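Local atomic coordinates of CTD kinase subunit gamma (Schizosaccharomyces pombe, PDB entry 5CE7), a protein that probably serves as the gamma subunit of the kinase complex that hyperphosphorylates the C-terminal repeat domain of RNA polymerase II, and is probably needed for kinase activation. Residues G52-N55 / T56-N59; V64-L67 / C68-L72; V112-S115 / L116-K120; M131-V134 / E135-Q139. All coordinates share one frame; numbering follows the deposited sequence.

All four contacts are local, each made within one or two turns of a helix, so none closes a long loop. They follow one another along the chain without nesting or crossing. Interaction 1 starts helix 54-73 and interaction 2 lies further along it; their centres are about 18 Å apart. Interaction 3 sits at the end of helix 100-118, and its polar side chains meet those of interaction 2, joining the two helices. Interaction 4 belongs to the C-terminal helix 124-139. It touches interaction 3 through apolar packing against L113. Helix 100-118 is therefore tied to helix 54-73 and to helix 124-139 within the right-handed superhelix of this CTD-interacting domain.

Interaction 1 (G52-N55 / T56-N59); sequences GSFN and TRVN
S53 is the N-cap of helix 54-73 and joins the first turn through T56 and R57. Its OG accepts the backbone N-H of T56 at 3.1 Å, with a nearly straight N-H...O angle of 167°. OG sits between the backbone N and the carbonyl carbon (chi1 66°), which brings it to the T56 N-H. S53 N and T56 OG1 are joined through a water, which accepts from S53 N; no direct capping-box bond is made. A second water links T56 OG1 to N55 ND2. R57 runs back past the cap. Its CD lies 3.0 Å from G52 O, and NH1 gives that oxygen a weak bond of 3.4 Å at the edge of the guanidinium. The F54 ring lies alongside, with F54 CE2 3.9 Å from R57 NH2 and the two planes 63° apart. NH2 is also hydrogen-bonded to N94 O. A leucine in place of R57 would probably leave N94 O and G52 O without this donor group and uncover one flank of the F54 ring. The chemistry implies a helix start closed by one direct cap, two waters and an arginine that reaches from the G52 carbonyl, held weakly, to N94.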
# COMPACT_ATOMS: atom_id res chain seq x y z
N GLY A 52 9.62 1.42 8.96
CA GLY A 52 10.41 1.64 7.75
C GLY A 52 10.86 3.08 7.56
O GLY A 52 10.23 4.02 8.07
N SER A 53 11.96 3.25 6.84
CA SER A 53 12.42 4.55 6.37
C SER A 53 11.39 5.12 5.41
O SER A 53 10.50 4.40 4.96
CB SER A 53 13.76 4.41 5.63
OG SER A 53 13.60 3.66 4.44
N PHE A 54 11.50 6.40 5.08
CA PHE A 54 10.61 6.97 4.08
C PHE A 54 10.76 6.30 2.72
O PHE A 54 9.78 6.17 1.99
CB PHE A 54 10.76 8.50 3.99
CG PHE A 54 10.14 9.23 5.13
CD1 PHE A 54 10.94 9.87 6.08
CD2 PHE A 54 8.76 9.23 5.29
CE1 PHE A 54 10.36 10.52 7.16
CE2 PHE A 54 8.17 9.89 6.36
CZ PHE A 54 8.97 10.54 7.29
N ASN A 55 11.97 5.87 2.37
CA ASN A 55 12.13 5.14 1.11
C ASN A 55 11.35 3.83 1.13
O ASN A 55 10.66 3.50 0.18
CB ASN A 55 13.61 4.89 0.79
CG ASN A 55 13.82 4.39 -0.65
OD1 ASN A 55 13.66 5.14 -1.60
ND2 ASN A 55 14.17 3.12 -0.79
N THR A 56 11.45 3.08 2.23
CA THR A 56 10.70 1.83 2.40
C THR A 56 9.19 2.07 2.39
O THR A 56 8.44 1.30 1.82
CB THR A 56 11.13 1.13 3.72
OG1 THR A 56 12.49 0.69 3.61
CG2 THR A 56 10.23 -0.07 4.04
N ARG A 57 8.76 3.15 3.01
CA ARG A 57 7.34 3.46 3.05
C ARG A 57 6.76 3.72 1.66
O ARG A 57 5.66 3.28 1.35
CB ARG A 57 7.08 4.60 4.03
CG ARG A 57 7.11 4.08 5.48
CD ARG A 57 7.90 4.93 6.43
NE ARG A 57 7.10 6.02 6.92
CZ ARG A 57 6.86 6.29 8.20
NH1 ARG A 57 7.38 5.56 9.17
NH2 ARG A 57 6.08 7.33 8.50
N VAL A 58 7.52 4.43 0.83
CA VAL A 58 7.13 4.72 -0.53
C VAL A 58 7.05 3.42 -1.34
O VAL A 58 6.12 3.21 -2.11
CB VAL A 58 8.12 5.71 -1.21
CG1 VAL A 58 7.91 5.74 -2.71
CG2 VAL A 58 7.94 7.10 -0.64
N ASN A 59 8.03 2.55 -1.17
CA ASN A 59 8.01 1.28 -1.90
C ASN A 59 6.85 0.39 -1.48
O ASN A 59 6.29 -0.33 -2.29
CB ASN A 59 9.37 0.56 -1.81
CG ASN A 59 10.44 1.25 -2.64
OD1 ASN A 59 10.12 1.92 -3.62
ND2 ASN A 59 11.70 1.10 -2.25
O HOH W 1 13.63 0.60 6.25
O HOH W 2 14.19 1.20 1.17

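Interaction 2 (V64-L67 / C68-L72); sequences VDTL and CEMCL
D65 and E69, one helical turn apart, cross obliquely with their carboxylate planes 50° from each other. OD1 of D65 and OE2 of E69 come to 3.9 Å, a close pair of like charges. The repulsion is probably eased by K119, and OD1 of D65 is also hydrogen-bonded to S115. D65 has CG anti to its own N (chi1 -167°), and this swings the carboxylate toward the turn that carries E69. T66 and M70, a selenomethionine, instead lie side by side and point the same way. CG2 of T66 meets SE of M70 at 4.1 Å, while T66 OG1 is hydrogen-bonded to Q24 OE1. On another side of the helix the CD1 branch of L67 lies 4.1 Å from SG of C71. V64 CG1 and C68 SG make a similar but looser apolar contact at 4.5 Å. Backbone bonds hold these pairs one turn apart, such as C71 N to L67 O at 2.8 Å. The selenomethionine packs on helix 25-33, the cysteines on helix 80-86, and D65 on helix 100-118. Such i to i+4 pairs on a mostly buried part of helix 54-73 suit the all-helical superhelix of a CTD-interacting domain.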
# COMPACT_ATOMS: atom_id res chain seq x y z
N VAL A 64 1.37 -1.72 -2.53
CA VAL A 64 -0.08 -1.68 -2.27
C VAL A 64 -0.84 -1.47 -3.58
O VAL A 64 -1.90 -2.03 -3.79
CB VAL A 64 -0.42 -0.55 -1.26
CG1 VAL A 64 -1.87 -0.11 -1.41
CG2 VAL A 64 -0.10 -1.00 0.16
N ASP A 65 -0.29 -0.63 -4.45
CA ASP A 65 -0.89 -0.39 -5.76
C ASP A 65 -0.84 -1.69 -6.59
O ASP A 65 -1.85 -2.12 -7.15
CB ASP A 65 -0.13 0.74 -6.46
CG ASP A 65 -0.86 1.29 -7.68
OD1 ASP A 65 -2.01 0.92 -7.95
OD2 ASP A 65 -0.26 2.14 -8.36
N THR A 66 0.33 -2.30 -6.65
CA THR A 66 0.52 -3.58 -7.34
C THR A 66 -0.38 -4.71 -6.78
O THR A 66 -1.00 -5.48 -7.54
CB THR A 66 2.02 -4.00 -7.28
OG1 THR A 66 2.80 -3.00 -7.96
CG2 THR A 66 2.25 -5.39 -7.93
N LEU A 67 -0.48 -4.77 -5.46
CA LEU A 67 -1.35 -5.73 -4.80
C LEU A 67 -2.81 -5.53 -5.22
O LEU A 67 -3.51 -6.49 -5.58
CB LEU A 67 -1.24 -5.60 -3.28
CG LEU A 67 -2.12 -6.52 -2.42
CD1 LEU A 67 -1.83 -7.99 -2.75
CD2 LEU A 67 -1.85 -6.27 -0.96
N CYS A 68 -3.29 -4.30 -5.16
CA CYS A 68 -4.65 -4.01 -5.61
C CYS A 68 -4.87 -4.41 -7.09
O CYS A 68 -5.86 -5.04 -7.42
CB CYS A 68 -5.03 -2.54 -5.37
SG CYS A 68 -5.21 -2.09 -3.62
N GLU A 69 -3.95 -4.03 -7.97
CA GLU A 69 -4.07 -4.38 -9.39
C GLU A 69 -4.16 -5.89 -9.57
O GLU A 69 -5.00 -6.39 -10.31
CB GLU A 69 -2.89 -3.84 -10.20
CG GLU A 69 -2.82 -2.33 -10.24
CD GLU A 69 -1.60 -1.79 -10.97
OE1 GLU A 69 -0.57 -2.50 -11.04
OE2 GLU A 69 -1.66 -0.65 -11.48
N MSE A 70 -3.31 -6.62 -8.87
CA MSE A 70 -3.31 -8.06 -8.99
C MSE A 70 -4.55 -8.69 -8.36
O MSE A 70 -5.07 -9.66 -8.87
CB MSE A 70 -2.02 -8.64 -8.44
CG MSE A 70 -0.83 -8.27 -9.31
SE MSE A 70 0.79 -9.18 -8.75
CE MSE A 70 -0.08 -10.86 -8.14
N CYS A 71 -5.03 -8.11 -7.26
CA CYS A 71 -6.30 -8.56 -6.70
C CYS A 71 -7.41 -8.45 -7.75
O CYS A 71 -8.20 -9.38 -7.93
CB CYS A 71 -6.67 -7.75 -5.44
SG CYS A 71 -5.75 -8.22 -3.96
N LEU A 72 -7.47 -7.31 -8.44
CA LEU A 72 -8.50 -7.11 -9.45
C LEU A 72 -8.33 -8.07 -10.63
O LEU A 72 -9.31 -8.56 -11.20
CB LEU A 72 -8.49 -5.65 -9.95
CG LEU A 72 -8.82 -4.56 -8.94
CD1 LEU A 72 -8.54 -3.20 -9.57
CD2 LEU A 72 -10.28 -4.66 -8.49

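Interaction 3 (V112-S115 / L116-K120); sequences VLQS and LHEKK
K119 folds back on S115, so that a lysine just past the helix end lies against the last full turn. NZ of K119 is 3.0 Å from OG of S115 and makes a weak hydrogen bond to S115 O at 3.5 Å. Bends at chi3 (-109°) and chi4 curl the chain round and bring the ammonium back beside the serine. The same carbonyl accepts the backbone N of K119 at 3.1 Å, so S115 O takes one main-chain bond and one weak side-chain bond. D65 of helix 54-73 completes the cluster: its OD1 accepts from S115 OG and forms a salt bridge with the ammonium. An alanine in place of K119 would probably leave the D65 carboxylate without its cation, next to the like charge of E69. The other side-chain contacts are apolar or loose, over regular helical backbone bonds. V112 and L116 lie side by side, with CG1 of the valine 3.8 Å from CD1 of the leucine. On the outer side Q114 and E118 pass with amide and carboxylate planes only 15° apart. There CG of Q114 is 3.6 Å from OE2 of E118. H117 turns toward helix 124-139, where NE2 bonds D124 and the ring stacks with Y127. The helix then stops. K120 has a positive phi of 60°, and its N bonds H117 O at 3.0 Å, while V121 N reaches L116 O. This pair of bonds is the Schellman motif that ends helix 100-118.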
# COMPACT_ATOMS: atom_id res chain seq x y z
N VAL A 112 0.09 6.91 -7.09
CA VAL A 112 -0.64 5.77 -6.54
C VAL A 112 -2.12 6.09 -6.32
O VAL A 112 -2.99 5.26 -6.60
CB VAL A 112 -0.02 5.31 -5.20
CG1 VAL A 112 -0.88 4.20 -4.59
CG2 VAL A 112 1.42 4.85 -5.42
N LEU A 113 -2.40 7.28 -5.81
CA LEU A 113 -3.78 7.66 -5.53
C LEU A 113 -4.60 7.68 -6.82
O LEU A 113 -5.75 7.24 -6.84
CB LEU A 113 -3.86 9.00 -4.81
CG LEU A 113 -3.39 9.02 -3.36
CD1 LEU A 113 -3.45 10.44 -2.81
CD2 LEU A 113 -4.21 8.06 -2.49
N GLN A 114 -4.00 8.20 -7.89
CA GLN A 114 -4.67 8.27 -9.18
C GLN A 114 -4.94 6.87 -9.71
O GLN A 114 -6.03 6.58 -10.21
CB GLN A 114 -3.82 9.06 -10.18
CG GLN A 114 -4.29 8.98 -11.63
CD GLN A 114 -3.41 9.79 -12.58
OE1 GLN A 114 -2.48 9.26 -13.19
NE2 GLN A 114 -3.70 11.08 -12.70
N SER A 115 -3.95 6.00 -9.58
CA SER A 115 -4.08 4.60 -9.98
C SER A 115 -5.22 3.90 -9.22
O SER A 115 -6.08 3.26 -9.82
CB SER A 115 -2.76 3.88 -9.74
OG SER A 115 -2.88 2.51 -10.07
N LEU A 116 -5.22 4.02 -7.89
CA LEU A 116 -6.27 3.44 -7.08
C LEU A 116 -7.66 4.02 -7.42
O LEU A 116 -8.65 3.30 -7.46
CB LEU A 116 -5.96 3.63 -5.59
CG LEU A 116 -4.71 2.87 -5.09
CD1 LEU A 116 -4.44 3.15 -3.62
CD2 LEU A 116 -4.87 1.38 -5.32
N HIS A 117 -7.71 5.32 -7.67
CA HIS A 117 -8.95 5.98 -8.07
C HIS A 117 -9.48 5.50 -9.42
O HIS A 117 -10.67 5.22 -9.57
CB HIS A 117 -8.77 7.51 -8.09
CG HIS A 117 -10.03 8.25 -8.36
ND1 HIS A 117 -10.15 9.17 -9.38
CD2 HIS A 117 -11.25 8.20 -7.76
CE1 HIS A 117 -11.38 9.66 -9.39
NE2 HIS A 117 -12.06 9.09 -8.41
N GLU A 118 -8.60 5.41 -10.42
CA GLU A 118 -8.98 4.94 -11.75
C GLU A 118 -9.48 3.49 -11.71
O GLU A 118 -10.36 3.10 -12.49
CB GLU A 118 -7.80 5.03 -12.70
CG GLU A 118 -7.39 6.45 -13.03
CD GLU A 118 -6.09 6.51 -13.81
OE1 GLU A 118 -5.31 5.54 -13.76
OE2 GLU A 118 -5.85 7.54 -14.48
N LYS A 119 -8.92 2.71 -10.80
CA LYS A 119 -9.32 1.31 -10.70
C LYS A 119 -10.43 1.11 -9.65
O LYS A 119 -10.72 -0.02 -9.26
CB LYS A 119 -8.09 0.43 -10.48
CG LYS A 119 -7.01 0.74 -11.53
CD LYS A 119 -5.99 -0.36 -11.67
CE LYS A 119 -4.65 0.07 -11.10
NZ LYS A 119 -4.68 0.10 -9.61
N LYS A 120 -11.04 2.22 -9.22
CA LYS A 120 -12.23 2.18 -8.38
C LYS A 120 -12.01 1.47 -7.04
O LYS A 120 -12.96 0.98 -6.41
CB LYS A 120 -13.39 1.55 -9.14
CG LYS A 120 -13.62 2.22 -10.50
CD LYS A 120 -14.74 1.56 -11.29
CE LYS A 120 -15.52 2.60 -12.09
NZ LYS A 120 -16.27 3.54 -11.20

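Interaction 4 (M131-V134 / E135-Q139)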
# COMPACT_ATOMS: atom_id res chain seq x y z
N MSE A 131 -6.01 13.32 -1.62
CA MSE A 131 -5.31 14.34 -2.40
C MSE A 131 -5.15 15.64 -1.62
O MSE A 131 -4.11 16.31 -1.70
CB MSE A 131 -6.00 14.58 -3.74
CG MSE A 131 -5.86 13.42 -4.73
SE MSE A 131 -4.02 13.17 -5.38
CE MSE A 131 -3.95 14.77 -6.52
N ALA A 132 -6.18 16.01 -0.85
CA ALA A 132 -6.07 17.21 -0.01
C ALA A 132 -5.03 17.03 1.10
O ALA A 132 -4.36 17.97 1.50
CB ALA A 132 -7.43 17.59 0.59
N THR A 133 -4.90 15.80 1.59
CA THR A 133 -3.90 15.50 2.60
C THR A 133 -2.50 15.68 2.04
O THR A 133 -1.65 16.31 2.65
CB THR A 133 -4.06 14.07 3.15
OG1 THR A 133 -5.36 13.94 3.75
CG2 THR A 133 -3.00 13.78 4.21
N VAL A 134 -2.26 15.11 0.86
CA VAL A 134 -0.99 15.26 0.18
C VAL A 134 -0.65 16.74 -0.04
O VAL A 134 0.48 17.17 0.17
CB VAL A 134 -0.95 14.51 -1.17
CG1 VAL A 134 0.33 14.82 -1.92
CG2 VAL A 134 -1.10 13.00 -0.95
N GLU A 135 -1.62 17.53 -0.48
CA GLU A 135 -1.37 18.94 -0.73
C GLU A 135 -1.01 19.66 0.57
O GLU A 135 -0.03 20.40 0.63
CB GLU A 135 -2.56 19.60 -1.43
CG GLU A 135 -2.39 21.10 -1.63
CD GLU A 135 -1.21 21.45 -2.53
OE1 GLU A 135 -0.72 20.57 -3.26
OE2 GLU A 135 -0.78 22.63 -2.49
N ALA A 136 -1.80 19.43 1.62
CA ALA A 136 -1.50 20.02 2.93
C ALA A 136 -0.09 19.67 3.41
O ALA A 136 0.64 20.51 3.92
CB ALA A 136 -2.54 19.57 3.97
N HIS A 137 0.31 18.41 3.22
CA HIS A 137 1.62 17.95 3.67
C HIS A 137 2.77 18.33 2.73
O HIS A 137 3.95 18.34 3.13
CB HIS A 137 1.59 16.44 3.94
CG HIS A 137 0.72 16.07 5.11
ND1 HIS A 137 0.51 14.76 5.50
CD2 HIS A 137 0.03 16.84 5.98
CE1 HIS A 137 -0.28 14.74 6.56
NE2 HIS A 137 -0.59 15.99 6.88
N GLU A 138 2.46 18.65 1.48
CA GLU A 138 3.47 19.19 0.59
C GLU A 138 3.77 20.65 0.98
O GLU A 138 4.92 21.09 0.98
CB GLU A 138 3.04 19.11 -0.89
CG GLU A 138 3.98 19.86 -1.85
CD GLU A 138 3.56 19.80 -3.32
OE1 GLU A 138 2.68 19.01 -3.68
OE2 GLU A 138 4.10 20.58 -4.11
N GLN A 139 2.73 21.39 1.33
CA GLN A 139 2.89 22.81 1.59
C GLN A 139 3.47 23.11 2.97
O GLN A 139 4.12 24.14 3.16
CB GLN A 139 1.56 23.56 1.40
CG GLN A 139 0.92 23.37 0.02
CD GLN A 139 1.84 23.74 -1.14
OE1 GLN A 139 2.84 24.43 -0.96
NE2 GLN A 139 1.49 23.28 -2.34
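T133 and H137 form the tighter part of this contact, on helix 124-139, the last helix of this chain, in a CTD-interacting domain. The two side chains lie side by side and point the same way. They are joined first by the backbone, where H137 N bonds T133 O at 2.9 Å. That oxygen also lies over one face of the imidazole, 3.4 Å from CG. H137 ND1 is bonded to A96 O, which should limit rotation of the ring. T133 OG1 is likewise held, by D129 O in the preceding turn. V134 is buried and packs on helices 88-95 and 100-118. The other side is looser. A132 and A136 are exposed, and the CB of A136 merely rests 3.5 Å from A132 O. On a separate flank E135 and E138 both form salt bridges with R110 of helix 100-118. The tight side has a methyl and a carbonyl oxygen against the imidazole, while the alanine side has little beyond backbone bonds. T133 carries its methyl over the imidazole in a CH-pi contact because chi1 (-60°) places CG2 opposite the backbone N. CG2 stands 4.0 Å from the centroid of the H137 ring, 26° off the normal, and lies nearest CE1 at 3.7 Å.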